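Local coordinates for protein ulvan Lyase-PL25 (PDB 5UAM) that degrades ulvan, the main cell-wall polysaccharide of green seaweeds, as a zinc-containing lyase of polysaccharide lyase family 25 with a beta-propeller fold, at residues 115-126 against 158-167; 178-188 against 218-226. All coordinates share one frame; numbering follows the deposited sequence.

Contact 1 of 2, residues 115-126 against 158-167. With PO4 (phosphate ion), chain E.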
loop_
_atom_site.group_PDB
_atom_site.type_symbol
_atom_site.label_atom_id
_atom_site.label_comp_id
_atom_site.label_asym_id
_atom_site.label_seq_id
_atom_site.Cartn_x
_atom_site.Cartn_y
_atom_site.Cartn_z
ATOM N N PHE A 115 9.834 -5.256 -6.005
ATOM C CA PHE A 115 9.318 -4.376 -7.046
ATOM C C PHE A 115 9.429 -2.948 -6.525
ATOM O O PHE A 115 9.098 -2.691 -5.368
ATOM C CB PHE A 115 7.859 -4.747 -7.339
ATOM C CG PHE A 115 7.681 -6.186 -7.718
ATOM C CD1 PHE A 115 7.828 -6.607 -9.027
ATOM C CD2 PHE A 115 7.385 -7.122 -6.762
ATOM C CE1 PHE A 115 7.659 -7.936 -9.378
ATOM C CE2 PHE A 115 7.218 -8.459 -7.104
ATOM C CZ PHE A 115 7.358 -8.859 -8.410
ATOM N N TYR A 116 9.939 -2.037 -7.344
ATOM C CA TYR A 116 10.312 -0.731 -6.812
ATOM C C TYR A 116 10.568 0.248 -7.952
ATOM O O TYR A 116 10.642 -0.128 -9.123
ATOM C CB TYR A 116 11.589 -0.861 -5.974
ATOM C CG TYR A 116 12.833 -1.104 -6.809
ATOM C CD1 TYR A 116 13.133 -2.366 -7.314
ATOM C CD2 TYR A 116 13.694 -0.065 -7.131
ATOM C CE1 TYR A 116 14.258 -2.574 -8.097
ATOM C CE2 TYR A 116 14.810 -0.265 -7.915
ATOM C CZ TYR A 116 15.084 -1.516 -8.403
ATOM O OH TYR A 116 16.206 -1.704 -9.187
ATOM N N GLY A 117 10.724 1.516 -7.599
ATOM C CA GLY A 117 11.345 2.485 -8.471
ATOM C C GLY A 117 10.425 3.263 -9.398
ATOM O O GLY A 117 10.874 4.251 -9.979
ATOM N N GLY A 118 9.177 2.856 -9.584
ATOM C CA GLY A 118 8.345 3.446 -10.621
ATOM C C GLY A 118 7.470 4.592 -10.143
ATOM O O GLY A 118 6.833 4.510 -9.096
ATOM N N HIS A 119 7.407 5.646 -10.961
ATOM C CA HIS A 119 6.348 6.635 -10.843
ATOM C C HIS A 119 5.767 6.925 -12.212
ATOM O O HIS A 119 5.536 8.077 -12.598
ATOM C CB HIS A 119 6.791 7.894 -10.110
ATOM C CG HIS A 119 5.657 8.745 -9.637
ATOM N ND1 HIS A 119 5.866 9.921 -8.951
ATOM C CD2 HIS A 119 4.312 8.581 -9.706
ATOM C CE1 HIS A 119 4.699 10.462 -8.641
ATOM N NE2 HIS A 119 3.741 9.665 -9.078
ATOM N N GLY A 120 5.521 5.844 -12.953
ATOM C CA GLY A 120 4.796 5.905 -14.214
ATOM C C GLY A 120 5.650 5.886 -15.466
ATOM O O GLY A 120 5.107 6.023 -16.574
ATOM N N GLY A 121 6.960 5.725 -15.339
ATOM C CA GLY A 121 7.829 5.749 -16.499
ATOM C C GLY A 121 7.943 7.137 -17.109
ATOM O O GLY A 121 7.465 8.135 -16.571
ATOM N N GLN A 122 8.586 7.188 -18.269
ATOM C CA GLN A 122 8.797 8.440 -18.969
ATOM C C GLN A 122 8.943 8.137 -20.455
ATOM O O GLN A 122 8.941 6.974 -20.869
ATOM C CB GLN A 122 10.018 9.183 -18.415
ATOM C CG GLN A 122 11.309 8.392 -18.481
ATOM C CD GLN A 122 11.805 7.932 -17.128
ATOM O OE1 GLN A 122 11.919 8.731 -16.178
ATOM N NE2 GLN A 122 12.131 6.645 -17.027
ATOM N N ALA A 123 9.080 9.198 -21.249
ATOM C CA ALA A 123 9.124 9.036 -22.702
ATOM C C ALA A 123 10.264 8.132 -23.157
ATOM O O ALA A 123 10.158 7.491 -24.210
ATOM C CB ALA A 123 9.227 10.395 -23.396
ATOM N N SER A 124 11.385 8.091 -22.427
ATOM C CA SER A 124 12.513 7.291 -22.879
ATOM C C SER A 124 12.197 5.809 -22.879
ATOM O O SER A 124 12.876 5.047 -23.580
ATOM C CB SER A 124 13.747 7.551 -22.011
ATOM O OG SER A 124 13.527 7.143 -20.680
ATOM N N ASN A 125 11.148 5.390 -22.177
ATOM C CA ASN A 125 10.799 3.990 -22.074
ATOM C C ASN A 125 9.921 3.514 -23.219
ATOM O O ASN A 125 9.808 2.296 -23.421
ATOM C CB ASN A 125 10.052 3.743 -20.777
ATOM C CG ASN A 125 10.901 4.031 -19.564
ATOM O OD1 ASN A 125 10.605 4.934 -18.800
ATOM N ND2 ASN A 125 11.960 3.272 -19.386
ATOM N N GLY A 126 9.315 4.420 -23.965
ATOM C CA GLY A 126 8.392 4.062 -25.011
ATOM C C GLY A 126 7.146 4.920 -24.958
ATOM O O GLY A 126 7.031 5.856 -24.161
ATOM N N ILE A 158 8.891 -6.368 -16.128
ATOM C CA ILE A 158 7.538 -5.834 -16.046
ATOM C C ILE A 158 7.542 -4.524 -16.817
ATOM O O ILE A 158 8.598 -3.974 -17.133
ATOM C CB ILE A 158 7.104 -5.606 -14.590
ATOM C CG1 ILE A 158 8.084 -4.679 -13.846
ATOM C CG2 ILE A 158 7.028 -6.966 -13.872
ATOM C CD1 ILE A 158 7.692 -4.354 -12.440
ATOM N N THR A 159 6.356 -4.022 -17.151
ATOM C CA THR A 159 6.346 -2.774 -17.901
ATOM C C THR A 159 6.999 -1.664 -17.073
ATOM O O THR A 159 6.798 -1.587 -15.854
ATOM C CB THR A 159 4.944 -2.351 -18.340
ATOM O OG1 THR A 159 5.063 -1.096 -19.025
ATOM C CG2 THR A 159 3.964 -2.199 -17.157
ATOM N N PRO A 160 7.778 -0.775 -17.697
ATOM C CA PRO A 160 8.321 0.355 -16.932
ATOM C C PRO A 160 7.265 1.355 -16.519
ATOM O O PRO A 160 7.514 2.167 -15.613
ATOM C CB PRO A 160 9.314 0.992 -17.902
ATOM C CG PRO A 160 8.812 0.588 -19.265
ATOM C CD PRO A 160 8.278 -0.798 -19.077
ATOM N N PHE A 161 6.099 1.331 -17.161
ATOM C CA PHE A 161 5.033 2.302 -16.898
ATOM C C PHE A 161 4.202 1.761 -15.746
ATOM O O PHE A 161 3.140 1.153 -15.924
ATOM C CB PHE A 161 4.163 2.484 -18.138
ATOM C CG PHE A 161 4.925 2.880 -19.342
ATOM C CD1 PHE A 161 5.566 4.099 -19.389
ATOM C CD2 PHE A 161 5.030 2.028 -20.432
ATOM C CE1 PHE A 161 6.299 4.469 -20.491
ATOM C CE2 PHE A 161 5.761 2.386 -21.531
ATOM C CZ PHE A 161 6.393 3.613 -21.573
ATOM N N GLY A 162 4.687 1.988 -14.539
ATOM C CA GLY A 162 4.022 1.479 -13.352
ATOM C C GLY A 162 4.208 2.375 -12.135
ATOM O O GLY A 162 5.259 2.996 -11.954
ATOM N N THR A 163 3.165 2.463 -11.322
ATOM C CA THR A 163 3.185 3.079 -9.999
ATOM C C THR A 163 2.330 2.193 -9.099
ATOM O O THR A 163 1.304 1.665 -9.534
ATOM C CB THR A 163 2.512 4.496 -9.962
ATOM O OG1 THR A 163 2.924 5.334 -11.057
ATOM C CG2 THR A 163 2.853 5.226 -8.670
ATOM N N TYR A 164 2.709 2.083 -7.827
ATOM C CA TYR A 164 1.875 1.471 -6.779
ATOM C C TYR A 164 1.831 -0.055 -6.840
ATOM O O TYR A 164 0.750 -0.668 -6.910
ATOM C CB TYR A 164 0.472 2.065 -6.730
ATOM C CG TYR A 164 0.391 3.545 -6.500
ATOM C CD1 TYR A 164 0.955 4.124 -5.380
ATOM C CD2 TYR A 164 -0.261 4.371 -7.401
ATOM C CE1 TYR A 164 0.832 5.467 -5.160
ATOM C CE2 TYR A 164 -0.378 5.704 -7.201
ATOM C CZ TYR A 164 0.169 6.257 -6.088
ATOM O OH TYR A 164 0.043 7.606 -5.863
ATOM N N ASN A 165 3.002 -0.674 -6.735
ATOM C CA ASN A 165 3.130 -2.119 -6.853
ATOM C C ASN A 165 2.517 -2.856 -5.674
ATOM O O ASN A 165 2.806 -2.554 -4.510
ATOM C CB ASN A 165 4.593 -2.511 -6.896
ATOM C CG ASN A 165 5.290 -1.965 -8.081
ATOM O OD1 ASN A 165 4.817 -2.100 -9.209
ATOM N ND2 ASN A 165 6.464 -1.379 -7.857
ATOM N N GLN A 166 1.735 -3.880 -5.980
ATOM C CA GLN A 166 1.073 -4.701 -4.987
ATOM C C GLN A 166 1.199 -6.122 -5.482
ATOM O O GLN A 166 0.710 -6.449 -6.561
ATOM C CB GLN A 166 -0.375 -4.250 -4.853
ATOM C CG GLN A 166 -0.441 -2.783 -4.527
ATOM C CD GLN A 166 -1.820 -2.251 -4.454
ATOM O OE1 GLN A 166 -2.647 -2.764 -3.709
ATOM N NE2 GLN A 166 -2.046 -1.145 -5.142
ATOM N N ALA A 167 1.908 -6.956 -4.724
ATOM C CA ALA A 167 2.295 -8.270 -5.209
ATOM C C ALA A 167 1.605 -9.356 -4.403
ATOM O O ALA A 167 1.657 -9.356 -3.174
ATOM C CB ALA A 167 3.808 -8.445 -5.097
HETATM P P PO4 E . 0.138 10.304 -7.811
HETATM O O1 PO4 E . -0.186 11.745 -8.151
HETATM O O2 PO4 E . -1.069 9.465 -7.921
HETATM O O3 PO4 E . 0.625 10.334 -6.382
HETATM O O4 PO4 E . 1.199 9.820 -8.794
HETATM O O HOH W 1 6.592 -0.821 -4.853
#

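Contact 2 of 2, residues 178-188 against 218-226. With ZN (zinc ion), chain D; PO4 (phosphate ion), chain E; EDO (1,2-ethanediol), chain J.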
loop_
_atom_site.group_PDB
_atom_site.type_symbol
_atom_site.label_atom_id
_atom_site.label_comp_id
_atom_site.label_asym_id
_atom_site.label_seq_id
_atom_site.Cartn_x
_atom_site.Cartn_y
_atom_site.Cartn_z
ATOM N N PHE A 178 -0.104 -6.078 -9.246
ATOM C CA PHE A 178 -1.111 -5.062 -9.526
ATOM C C PHE A 178 -0.463 -3.685 -9.422
ATOM O O PHE A 178 0.369 -3.442 -8.545
ATOM C CB PHE A 178 -2.246 -5.150 -8.500
ATOM C CG PHE A 178 -3.054 -6.385 -8.618
ATOM C CD1 PHE A 178 -2.600 -7.547 -8.042
ATOM C CD2 PHE A 178 -4.248 -6.387 -9.306
ATOM C CE1 PHE A 178 -3.316 -8.702 -8.131
ATOM C CE2 PHE A 178 -4.976 -7.584 -9.436
ATOM C CZ PHE A 178 -4.485 -8.724 -8.838
ATOM N N PHE A 179 -0.812 -2.790 -10.332
ATOM C CA PHE A 179 -0.243 -1.451 -10.357
ATOM C C PHE A 179 -1.051 -0.576 -11.306
ATOM O O PHE A 179 -1.855 -1.062 -12.118
ATOM C CB PHE A 179 1.238 -1.460 -10.775
ATOM C CG PHE A 179 1.501 -2.134 -12.088
ATOM C CD1 PHE A 179 1.682 -3.509 -12.167
ATOM C CD2 PHE A 179 1.593 -1.402 -13.259
ATOM C CE1 PHE A 179 1.923 -4.139 -13.377
ATOM C CE2 PHE A 179 1.836 -2.023 -14.465
ATOM C CZ PHE A 179 2.014 -3.397 -14.529
ATOM N N ARG A 180 -0.826 0.732 -11.191
ATOM C CA ARG A 180 -1.324 1.689 -12.172
ATOM C C ARG A 180 -0.359 1.754 -13.345
ATOM O O ARG A 180 0.841 1.954 -13.155
ATOM C CB ARG A 180 -1.458 3.058 -11.525
ATOM C CG ARG A 180 -2.064 4.131 -12.428
ATOM C CD ARG A 180 -2.210 5.483 -11.766
ATOM N NE ARG A 180 -0.901 6.077 -11.486
ATOM C CZ ARG A 180 -0.717 7.097 -10.653
ATOM N NH1 ARG A 180 -1.749 7.652 -10.020
ATOM N NH2 ARG A 180 0.515 7.540 -10.446
ATOM N N HIS A 181 -0.872 1.581 -14.562
ATOM C CA HIS A 181 -0.021 1.464 -15.752
ATOM C C HIS A 181 0.339 2.844 -16.318
ATOM O O HIS A 181 0.024 3.205 -17.454
ATOM C CB HIS A 181 -0.709 0.578 -16.788
ATOM C CG HIS A 181 0.170 0.051 -17.885
ATOM N ND1 HIS A 181 0.733 0.858 -18.850
ATOM C CD2 HIS A 181 0.469 -1.222 -18.251
ATOM C CE1 HIS A 181 1.378 0.111 -19.732
ATOM N NE2 HIS A 181 1.252 -1.155 -19.378
ATOM N N GLY A 182 0.992 3.641 -15.456
ATOM C CA GLY A 182 1.401 4.981 -15.812
ATOM C C GLY A 182 1.125 5.967 -14.701
ATOM O O GLY A 182 1.110 5.575 -13.528
ATOM N N ALA A 183 0.910 7.226 -15.077
ATOM C CA ALA A 183 0.536 8.273 -14.131
ATOM C C ALA A 183 -0.990 8.356 -14.015
ATOM O O ALA A 183 -1.666 7.346 -14.198
ATOM C CB ALA A 183 1.203 9.583 -14.546
ATOM N N HIS A 184 -1.562 9.518 -13.668
ATOM C CA HIS A 184 -2.989 9.552 -13.315
ATOM C C HIS A 184 -3.891 8.992 -14.390
ATOM O O HIS A 184 -4.897 8.328 -14.089
ATOM C CB HIS A 184 -3.452 10.970 -13.081
ATOM C CG HIS A 184 -3.009 11.515 -11.783
ATOM N ND1 HIS A 184 -3.639 12.578 -11.176
ATOM C CD2 HIS A 184 -1.993 11.153 -10.973
ATOM C CE1 HIS A 184 -3.017 12.847 -10.040
ATOM N NE2 HIS A 184 -2.022 11.993 -9.892
ATOM N N ARG A 185 -3.623 9.332 -15.644
ATOM C CA ARG A 185 -4.585 9.086 -16.700
ATOM C C ARG A 185 -4.223 7.753 -17.344
ATOM O O ARG A 185 -3.824 7.658 -18.506
ATOM C CB ARG A 185 -4.630 10.269 -17.660
ATOM C CG ARG A 185 -5.152 11.506 -16.935
ATOM C CD ARG A 185 -5.306 12.722 -17.826
ATOM N NE ARG A 185 -6.114 13.731 -17.156
ATOM C CZ ARG A 185 -6.589 14.819 -17.741
ATOM N NH1 ARG A 185 -6.340 15.056 -19.028
ATOM N NH2 ARG A 185 -7.325 15.665 -17.040
ATOM N N SER A 186 -4.398 6.706 -16.532
ATOM C CA SER A 186 -3.923 5.380 -16.871
ATOM C C SER A 186 -4.870 4.333 -16.317
ATOM O O SER A 186 -5.497 4.525 -15.270
ATOM C CB SER A 186 -2.546 5.105 -16.251
ATOM O OG SER A 186 -1.596 6.091 -16.623
ATOM N N ASP A 187 -4.937 3.208 -17.011
ATOM C CA ASP A 187 -5.655 2.068 -16.460
ATOM C C ASP A 187 -4.878 1.469 -15.294
ATOM O O ASP A 187 -3.656 1.590 -15.196
ATOM C CB ASP A 187 -5.801 0.965 -17.503
ATOM C CG ASP A 187 -6.759 1.303 -18.651
ATOM O OD1 ASP A 187 -7.301 2.432 -18.775
ATOM O OD2 ASP A 187 -6.954 0.381 -19.479
ATOM N N TRP A 188 -5.600 0.800 -14.399
ATOM C CA TRP A 188 -4.992 -0.115 -13.437
ATOM C C TRP A 188 -5.018 -1.510 -14.028
ATOM O O TRP A 188 -5.995 -1.895 -14.684
ATOM C CB TRP A 188 -5.701 -0.095 -12.085
ATOM C CG TRP A 188 -5.335 1.115 -11.290
ATOM C CD1 TRP A 188 -5.665 2.401 -11.582
ATOM C CD2 TRP A 188 -4.529 1.162 -10.119
ATOM N NE1 TRP A 188 -5.131 3.251 -10.653
ATOM C CE2 TRP A 188 -4.444 2.516 -9.734
ATOM C CE3 TRP A 188 -3.886 0.195 -9.348
ATOM C CZ2 TRP A 188 -3.736 2.927 -8.600
ATOM C CZ3 TRP A 188 -3.162 0.630 -8.190
ATOM C CH2 TRP A 188 -3.115 1.967 -7.856
ATOM N N VAL A 218 -10.990 13.384 -16.497
ATOM C CA VAL A 218 -10.726 12.010 -16.907
ATOM C C VAL A 218 -10.988 11.109 -15.710
ATOM O O VAL A 218 -10.640 11.453 -14.573
ATOM C CB VAL A 218 -9.269 11.870 -17.403
ATOM C CG1 VAL A 218 -8.892 10.411 -17.649
ATOM C CG2 VAL A 218 -9.069 12.691 -18.664
ATOM N N ASP A 219 -11.628 9.965 -15.958
ATOM C CA ASP A 219 -11.778 8.958 -14.917
ATOM C C ASP A 219 -10.402 8.417 -14.539
ATOM O O ASP A 219 -9.625 8.002 -15.403
ATOM C CB ASP A 219 -12.626 7.777 -15.398
ATOM C CG ASP A 219 -14.082 8.120 -15.664
ATOM O OD1 ASP A 219 -14.645 9.099 -15.116
ATOM O OD2 ASP A 219 -14.686 7.341 -16.434
ATOM N N SER A 220 -10.120 8.393 -13.242
ATOM C CA SER A 220 -8.852 7.937 -12.693
ATOM C C SER A 220 -9.153 7.225 -11.386
ATOM O O SER A 220 -10.216 7.422 -10.790
ATOM C CB SER A 220 -7.939 9.152 -12.494
ATOM O OG SER A 220 -6.640 8.823 -12.065
ATOM N N TRP A 221 -8.213 6.386 -10.938
ATOM C CA TRP A 221 -8.502 5.471 -9.837
ATOM C C TRP A 221 -7.295 5.277 -8.928
ATOM O O TRP A 221 -6.152 5.474 -9.331
ATOM C CB TRP A 221 -8.862 4.086 -10.375
ATOM C CG TRP A 221 -10.022 4.080 -11.313
ATOM C CD1 TRP A 221 -9.987 4.080 -12.699
ATOM C CD2 TRP A 221 -11.406 4.042 -10.951
ATOM N NE1 TRP A 221 -11.264 4.045 -13.194
ATOM C CE2 TRP A 221 -12.155 4.025 -12.146
ATOM C CE3 TRP A 221 -12.086 4.015 -9.728
ATOM C CZ2 TRP A 221 -13.546 3.980 -12.150
ATOM C CZ3 TRP A 221 -13.468 3.980 -9.731
ATOM C CH2 TRP A 221 -14.187 3.962 -10.932
ATOM N N TYR A 222 -7.585 4.792 -7.716
ATOM C CA TYR A 222 -6.553 4.272 -6.820
ATOM C C TYR A 222 -7.079 2.991 -6.192
ATOM O O TYR A 222 -8.177 2.978 -5.628
ATOM C CB TYR A 222 -6.215 5.278 -5.710
ATOM C CG TYR A 222 -5.506 6.507 -6.228
ATOM C CD1 TYR A 222 -6.241 7.610 -6.664
ATOM C CD2 TYR A 222 -4.123 6.578 -6.298
ATOM C CE1 TYR A 222 -5.613 8.736 -7.166
ATOM C CE2 TYR A 222 -3.488 7.684 -6.793
ATOM C CZ TYR A 222 -4.238 8.795 -7.203
ATOM O OH TYR A 222 -3.613 9.911 -7.706
ATOM N N ALA A 223 -6.302 1.916 -6.287
ATOM C CA ALA A 223 -6.763 0.598 -5.866
ATOM C C ALA A 223 -5.801 -0.021 -4.865
ATOM O O ALA A 223 -4.608 0.278 -4.848
ATOM C CB ALA A 223 -6.897 -0.343 -7.080
ATOM N N TRP A 224 -6.344 -0.904 -4.034
ATOM C CA TRP A 224 -5.591 -1.737 -3.112
ATOM C C TRP A 224 -6.083 -3.163 -3.288
ATOM O O TRP A 224 -7.272 -3.458 -3.063
ATOM C CB TRP A 224 -5.792 -1.278 -1.673
ATOM C CG TRP A 224 -4.815 -1.814 -0.665
ATOM C CD1 TRP A 224 -3.679 -1.193 -0.220
ATOM C CD2 TRP A 224 -4.881 -3.064 0.035
ATOM N NE1 TRP A 224 -3.050 -1.962 0.720
ATOM C CE2 TRP A 224 -3.772 -3.118 0.896
ATOM C CE3 TRP A 224 -5.780 -4.137 0.031
ATOM C CZ2 TRP A 224 -3.530 -4.205 1.726
ATOM C CZ3 TRP A 224 -5.524 -5.209 0.864
ATOM C CH2 TRP A 224 -4.430 -5.236 1.682
ATOM N N ALA A 225 -5.175 -4.037 -3.705
ATOM C CA ALA A 225 -5.477 -5.435 -3.950
ATOM C C ALA A 225 -4.821 -6.300 -2.897
ATOM O O ALA A 225 -3.646 -6.114 -2.568
ATOM C CB ALA A 225 -4.956 -5.856 -5.321
ATOM N N GLY A 226 -5.563 -7.279 -2.380
ATOM C CA GLY A 226 -5.036 -8.204 -1.403
ATOM C C GLY A 226 -5.666 -9.571 -1.557
ATOM O O GLY A 226 -6.593 -9.761 -2.342
HETATM ZN ZN ZN D . -5.319 13.652 -11.707
HETATM P P PO4 E . 0.138 10.304 -7.811
HETATM O O1 PO4 E . -0.186 11.745 -8.151
HETATM O O2 PO4 E . -1.069 9.465 -7.921
HETATM O O3 PO4 E . 0.625 10.334 -6.382
HETATM O O4 PO4 E . 1.199 9.820 -8.794
HETATM C C1 EDO J . -6.654 2.503 -22.388
HETATM O O1 EDO J . -7.782 2.932 -21.609
HETATM C C2 EDO J . -6.717 3.136 -23.773
HETATM O O2 EDO J . -6.718 4.562 -23.637
HETATM O O HOH W 2 -4.622 7.383 -10.532
HETATM O O HOH W 3 -5.917 5.620 -12.682
#

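Contact 1 of 2, residues 115-126 against 158-167
Phe115, near the end of strand 112-116, lays its ring against both ends of 158-167: CD1 meets Ile158 CD1 at the ring edge, 4.1 Å away, while CE2 touches Ala167 CB. Its carbonyl is linked to the Asn165 amide through a water that donates to Phe115 O and accepts from Asn165 ND2; Asn138 holds the amide oxygen. Next come glycines that let the two backbones close up. At Gly118 a side chain would run into Gly162 O. His119 swings its ring out with CG opposite the backbone N (chi1 -164°), and NE2 donates almost straight (171°) to phosphate O4 at 2.6 Å; Asp97 grips ND1 behind it. Thr163 OG1 lies at the edge of the same ring, 3.8 Å from His119 CD2, and is hydrogen-bonded to Gly182 O. Gly120 N makes the direct hydrogen bond between the segments, 3.0 Å to Gly162 O, meeting that oxygen from well above its carbonyl plane. Gly120 O is buried without a polar partner and faces the rim of Phe161, 3.4 Å from CD1. At Gly121 a CB would collide with Phe161 CD1. Asn125 sets its CB 3.7 Å from both Pro160 CG and Phe161 CZ, and its OD1 collects two donors, Gln122 N and Gln122 NE2. With an alanine in place of Asn125, Gln122 N would probably lose its acceptor and Pro160 CB its cover. The result is a loop within one propeller blade meeting the link to the next sheet at the substrate site: His119, a substrate-binding residue, and Tyr164, assigned as the proton acceptor, meet one phosphate, with Tyr164 OH 2.8 Å from its O3.

Contact 2 of 2, residues 178-188 against 218-226
Strands 175-180 and 217-227 face each other in antiparallel sense without pairing, Phe178 CA lying 7.1 Å from Ala225 CA, and side chains fill the gap; this is consistent with packing between neighbouring blades of the beta-propeller. Ala225 CB sits over one face of the Phe178 ring, a CH-pi contact. Trp188 is clasped between Ala223 on one face and Arg180 CB on the other, and its NE1 donates to Trp221 O at 2.8 Å, bent (130°) and from above the carbonyl plane. A water ties Arg180 NH1, Ser220 OG and that same Trp221 O together. Arg180 runs extended until it bends at chi3 (67°), which brings NE to Gly182 O while NH1 and NH2 donate to phosphate O2 and O4. Tyr222 lies alongside, pointing the same way, and its OH also donates to O2, at 2.6 Å. His184 uses both ring nitrogens: ND1 binds zinc at 2.1 Å, with His240, Cys242 and His254 completing the site, and NE2 donates to phosphate O1. The metal thus fixes the ring that meets the anion, and Ser220 OG donates to His184 O at 2.7 Å, tying the histidine's backbone to strand 217-227. Arg185 stretches across Val218 to a salt bridge with Asp244, its guanidinium lying flat over the valine, where CG2 is 3.4 Å from Arg185 CZ.

Contacts 1 and 2 are in series along the chain, their centres 12 Å apart, and strands 165-169 and 175-180 join them as neighbours in one sheet. Gln166 joins the two: its backbone O lies 2.8 Å from Phe178 N, as expected of paired strands, and its side-chain OE1 is 2.8 Å from Ala225 N, a probable hydrogen bond to the facing strand. Both contacts reach the same phosphate, probably from the crystallisation liquor, which also binds His99, the assigned proton donor. Contact 1 supplies His119 and Tyr164, contact 2 supplies Arg180, His184 and Tyr222, with zinc about 10 Å from the His119 side chain.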